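Local coordinates for protein protease (Penicillium cyclopium, PDB 5Z6O) that is a subtilisin-like serine protease of the proteinase K type, probably hydrolysing casein, gelatin and type IV collagen through a charge-relay active site, at residues A[253-265]-A[270-282]. Sequence-based numbering, arbitrary orientation.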
loop_
_atom_site.group_PDB
_atom_site.type_symbol
_atom_site.label_atom_id
_atom_site.label_comp_id
_atom_site.label_asym_id
_atom_site.label_seq_id
_atom_site.Cartn_x
_atom_site.Cartn_y
_atom_site.Cartn_z
ATOM N N CYS A 253 8.901 8.336 -1.626
ATOM C CA CYS A 253 7.947 8.953 -0.701
ATOM C C CYS A 253 7.966 10.458 -0.880
ATOM O O CYS A 253 6.907 11.106 -0.939
ATOM C CB CYS A 253 8.274 8.557 0.750
ATOM S SG CYS A 253 6.985 9.003 1.947
ATOM N N ALA A 254 9.171 11.030 -1.042
ATOM C CA ALA A 254 9.249 12.484 -1.172
ATOM C C ALA A 254 8.579 12.960 -2.460
ATOM O O ALA A 254 7.923 14.015 -2.467
ATOM C CB ALA A 254 10.712 12.944 -1.138
ATOM N N ARG A 255 8.698 12.174 -3.529
ATOM C CA ARG A 255 8.070 12.545 -4.795
ATOM C C ARG A 255 6.540 12.456 -4.708
ATOM O O ARG A 255 5.824 13.323 -5.227
ATOM C CB ARG A 255 8.598 11.638 -5.900
ATOM C CG ARG A 255 7.934 11.846 -7.265
ATOM C CD ARG A 255 8.142 13.265 -7.787
ATOM N NE ARG A 255 7.585 13.343 -9.128
ATOM C CZ ARG A 255 7.190 14.464 -9.703
ATOM N NH1 ARG A 255 6.674 14.423 -10.927
ATOM N NH2 ARG A 255 7.299 15.614 -9.044
ATOM N N ILE A 256 6.025 11.415 -4.052
ATOM C CA ILE A 256 4.581 11.317 -3.832
ATOM C C ILE A 256 4.085 12.483 -2.986
ATOM O O ILE A 256 3.031 13.066 -3.268
ATOM C CB ILE A 256 4.243 9.962 -3.196
ATOM C CG1 ILE A 256 4.397 8.881 -4.249
ATOM C CG2 ILE A 256 2.843 9.956 -2.556
ATOM C CD1 ILE A 256 4.550 7.486 -3.625
ATOM N N VAL A 257 4.846 12.881 -1.971
ATOM C CA VAL A 257 4.388 13.993 -1.145
ATOM C C VAL A 257 4.387 15.296 -1.951
ATOM O O VAL A 257 3.482 16.136 -1.811
ATOM C CB VAL A 257 5.243 14.104 0.141
ATOM C CG1 VAL A 257 4.976 15.433 0.831
ATOM C CG2 VAL A 257 5.016 12.867 1.077
ATOM N N GLN A 258 5.374 15.457 -2.844
ATOM C CA GLN A 258 5.466 16.646 -3.689
ATOM C C GLN A 258 4.286 16.731 -4.656
ATOM O O GLN A 258 3.757 17.819 -4.908
ATOM C CB GLN A 258 6.797 16.617 -4.460
ATOM C CG GLN A 258 6.995 17.762 -5.400
ATOM C CD GLN A 258 8.323 17.685 -6.138
ATOM O OE1 GLN A 258 8.724 16.621 -6.625
ATOM N NE2 GLN A 258 9.013 18.824 -6.224
ATOM N N ASP A 259 3.882 15.593 -5.228
ATOM C CA ASP A 259 2.732 15.544 -6.154
ATOM C C ASP A 259 1.394 15.724 -5.441
ATOM O O ASP A 259 0.398 16.092 -6.075
ATOM C CB ASP A 259 2.682 14.174 -6.840
ATOM C CG ASP A 259 3.353 14.122 -8.187
ATOM O OD1 ASP A 259 3.447 15.141 -8.924
ATOM O OD2 ASP A 259 3.711 12.968 -8.554
ATOM N N ALA A 260 1.316 15.376 -4.164
ATOM C CA ALA A 260 0.025 15.331 -3.452
ATOM C C ALA A 260 -0.602 16.724 -3.336
ATOM O O ALA A 260 0.093 17.733 -3.268
ATOM C CB ALA A 260 0.237 14.738 -2.037
ATOM N N ILE A 261 -1.931 16.770 -3.269
ATOM C CA ILE A 261 -2.700 18.020 -3.218
ATOM C C ILE A 261 -3.250 18.228 -1.818
ATOM O O ILE A 261 -3.618 17.271 -1.131
ATOM C CB ILE A 261 -3.832 18.002 -4.259
ATOM C CG1 ILE A 261 -3.196 17.843 -5.630
ATOM C CG2 ILE A 261 -4.569 19.298 -4.235
ATOM C CD1 ILE A 261 -4.173 17.710 -6.727
ATOM N N THR A 262 -3.294 19.488 -1.374
ATOM C CA THR A 262 -3.754 19.743 -0.014
ATOM C C THR A 262 -5.284 19.727 -0.011
ATOM O O THR A 262 -5.974 20.748 -0.099
ATOM C CB THR A 262 -3.167 21.057 0.487
ATOM O OG1 THR A 262 -1.759 20.892 0.710
ATOM C CG2 THR A 262 -3.782 21.452 1.770
ATOM N N LYS A 263 -5.839 18.515 0.072
ATOM C CA LYS A 263 -7.268 18.354 -0.085
ATOM C C LYS A 263 -8.016 17.936 1.156
ATOM O O LYS A 263 -9.242 17.948 1.120
ATOM C CB LYS A 263 -7.571 17.288 -1.141
ATOM C CG LYS A 263 -7.005 17.638 -2.392
ATOM C CD LYS A 263 -7.609 18.968 -2.822
ATOM C CE LYS A 263 -8.939 18.864 -3.605
ATOM N NZ LYS A 263 -10.031 19.766 -3.070
ATOM N N ILE A 264 -7.334 17.462 2.204
ATOM C CA ILE A 264 -8.069 16.890 3.316
ATOM C C ILE A 264 -8.705 17.995 4.151
ATOM O O ILE A 264 -8.059 19.007 4.488
ATOM C CB ILE A 264 -7.152 16.022 4.186
ATOM C CG1 ILE A 264 -6.596 14.872 3.351
ATOM C CG2 ILE A 264 -7.956 15.408 5.345
ATOM C CD1 ILE A 264 -7.649 13.916 2.818
ATOM N N SER A 265 -9.965 17.789 4.501
ATOM C CA SER A 265 -10.748 18.678 5.336
ATOM C C SER A 265 -10.699 18.165 6.772
ATOM O O SER A 265 -10.926 16.976 7.007
ATOM C CB SER A 265 -12.190 18.710 4.830
ATOM O OG SER A 265 -12.992 19.621 5.565
ATOM N N GLY A 270 -1.400 19.350 13.625
ATOM C CA GLY A 270 -0.084 18.773 13.500
ATOM C C GLY A 270 0.023 17.691 12.445
ATOM O O GLY A 270 1.083 17.065 12.346
ATOM N N THR A 271 -1.036 17.465 11.651
ATOM C CA THR A 271 -1.079 16.423 10.616
ATOM C C THR A 271 -1.192 17.066 9.239
ATOM O O THR A 271 -1.933 18.043 9.056
ATOM C CB THR A 271 -2.260 15.459 10.849
ATOM O OG1 THR A 271 -2.185 14.939 12.176
ATOM C CG2 THR A 271 -2.229 14.267 9.877
ATOM N N THR A 272 -0.414 16.557 8.290
ATOM C CA THR A 272 -0.511 17.006 6.906
ATOM C C THR A 272 -1.924 16.862 6.380
ATOM O O THR A 272 -2.687 16.008 6.823
ATOM C CB THR A 272 0.441 16.207 6.011
ATOM O OG1 THR A 272 0.383 16.745 4.696
ATOM C CG2 THR A 272 0.019 14.739 5.942
ATOM N N THR A 273 -2.292 17.725 5.431
ATOM C CA THR A 273 -3.568 17.581 4.759
ATOM C C THR A 273 -3.397 17.154 3.307
ATOM O O THR A 273 -4.345 17.270 2.535
ATOM C CB THR A 273 -4.364 18.878 4.853
ATOM O OG1 THR A 273 -3.662 19.902 4.158
ATOM C CG2 THR A 273 -4.457 19.301 6.285
ATOM N N LYS A 274 -2.228 16.610 2.954
ATOM C CA LYS A 274 -1.932 16.179 1.588
ATOM C C LYS A 274 -2.592 14.845 1.284
ATOM O O LYS A 274 -2.622 13.950 2.126
ATOM C CB LYS A 274 -0.418 16.050 1.375
ATOM C CG LYS A 274 0.198 17.435 1.060
ATOM C CD LYS A 274 1.668 17.381 0.732
ATOM C CE LYS A 274 2.150 18.726 0.125
ATOM N NZ LYS A 274 2.479 18.670 -1.356
ATOM N N LEU A 275 -3.147 14.754 0.086
ATOM C CA LEU A 275 -3.869 13.571 -0.390
ATOM C C LEU A 275 -3.190 13.047 -1.650
ATOM O O LEU A 275 -2.920 13.824 -2.569
ATOM C CB LEU A 275 -5.325 13.929 -0.711
ATOM C CG LEU A 275 -6.133 12.744 -1.343
ATOM C CD1 LEU A 275 -6.214 11.547 -0.395
ATOM C CD2 LEU A 275 -7.534 13.252 -1.670
ATOM N N LEU A 276 -2.990 11.724 -1.725
ATOM C CA LEU A 276 -2.364 11.083 -2.884
ATOM C C LEU A 276 -2.973 11.557 -4.202
ATOM O O LEU A 276 -4.188 11.527 -4.378
ATOM C CB LEU A 276 -2.567 9.571 -2.767
ATOM C CG LEU A 276 -1.990 8.640 -3.863
ATOM C CD1 LEU A 276 -0.468 8.862 -3.958
ATOM C CD2 LEU A 276 -2.367 7.183 -3.510
ATOM N N TYR A 277 -2.099 11.911 -5.151
ATOM C CA TYR A 277 -2.477 12.324 -6.508
ATOM C C TYR A 277 -1.427 11.796 -7.471
ATOM O O TYR A 277 -0.237 11.962 -7.203
ATOM C CB TYR A 277 -2.541 13.848 -6.584
ATOM C CG TYR A 277 -2.857 14.356 -7.957
ATOM C CD1 TYR A 277 -4.060 14.027 -8.578
ATOM C CD2 TYR A 277 -1.954 15.153 -8.639
ATOM C CE1 TYR A 277 -4.342 14.500 -9.884
ATOM C CE2 TYR A 277 -2.228 15.630 -9.897
ATOM C CZ TYR A 277 -3.407 15.299 -10.519
ATOM O OH TYR A 277 -3.655 15.784 -11.790
ATOM N N ASN A 278 -1.842 11.168 -8.591
ATOM C CA ASN A 278 -0.862 10.495 -9.451
ATOM C C ASN A 278 -0.217 11.420 -10.483
ATOM O O ASN A 278 0.636 10.952 -11.234
ATOM C CB ASN A 278 -1.488 9.238 -10.159
ATOM C CG ASN A 278 -2.475 9.582 -11.288
ATOM O OD1 ASN A 278 -2.925 8.679 -12.011
ATOM N ND2 ASN A 278 -2.831 10.832 -11.428
ATOM N N GLY A 279 -0.587 12.703 -10.531
ATOM C CA GLY A 279 0.104 13.649 -11.382
ATOM C C GLY A 279 -0.306 13.622 -12.843
ATOM O O GLY A 279 0.413 14.164 -13.690
ATOM N N ILE A 280 -1.435 13.005 -13.165
ATOM C CA ILE A 280 -1.753 12.720 -14.563
ATOM C C ILE A 280 -2.197 13.982 -15.285
ATOM O O ILE A 280 -2.014 14.086 -16.501
ATOM C CB ILE A 280 -2.814 11.607 -14.665
ATOM C CG1 ILE A 280 -2.936 11.092 -16.099
ATOM C CG2 ILE A 280 -4.149 12.109 -14.134
ATOM C CD1 ILE A 280 -1.781 10.192 -16.540
ATOM N N ASN A 281 -2.749 14.953 -14.552
ATOM C CA ASN A 281 -3.238 16.234 -15.077
ATOM C C ASN A 281 -4.213 16.027 -16.243
ATOM O O ASN A 281 -4.001 16.482 -17.373
ATOM C CB ASN A 281 -2.055 17.118 -15.467
ATOM C CG ASN A 281 -1.234 17.546 -14.259
ATOM O OD1 ASN A 281 -1.782 17.998 -13.255
ATOM N ND2 ASN A 281 0.083 17.399 -14.353
ATOM N N GLY A 282 -5.306 15.331 -15.934
ATOM C CA GLY A 282 -6.234 14.847 -16.941
ATOM C C GLY A 282 -7.163 15.903 -17.500
ATOM O O GLY A 282 -7.337 15.990 -18.716
HETATM O O HOH W 1 0.742 12.122 -4.556
#
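Lys274 NZ is gripped by two backbone carbonyls, donating at 2.8 Å to Val257 O in the last turn of helix 249-259 and at 3.2 Å to Ala260 O, of the first residue to leave helical geometry. It approaches Val257 O at a C=O...N angle of 155° but stands well above the carbonyl plane of Ala260. The lysine chain runs extended past Ala260 CB as far as CE and bends only at chi4 (-109°), which turns NZ toward the Val257 and Ala260 carbonyls; the chain crosses the Val257 side chain at about a right angle, with CD against CG1. The ammonium probably offsets the negative end of the helix dipole. A methionine in place of Lys274 would lose both bonds and would probably leave the carbonyls of Val257 and Ala260 without this charged partner. Beyond the helix, the chain pairs antiparallel with 274-275: Leu275 N gives a 2.8 Å bond to Ile261 O, and Ile261 N returns one to Leu275 O. Farther along, Thr273 O accepts a nearly straight bond (168°) from Ile264 N, lying in the carbonyl plane, and a weak one from Lys263 N. Ile261 CD1 sits over one face of the Tyr277 ring, 4.0 Å from its centroid, a CH-pi contact, while Asp259 O lies near the ring plane at the edge. With CG anti to the backbone N, the Tyr277 ring lies obliquely across the Ile261 side chain, its face turned to CD1. A water bridges Ile256 O and Tyr277 N. On the buried side, Ile256 CG2 meets Leu276 CD1 at 3.8 Å; both residues also touch Leu205 of the parallel sheet's edge strand, and helix 227-245 packs against them. This is a short antiparallel beta hairpin following a helix near the C-terminus, folded against the alpha/beta core of the subtilase domain, away from the catalytic site.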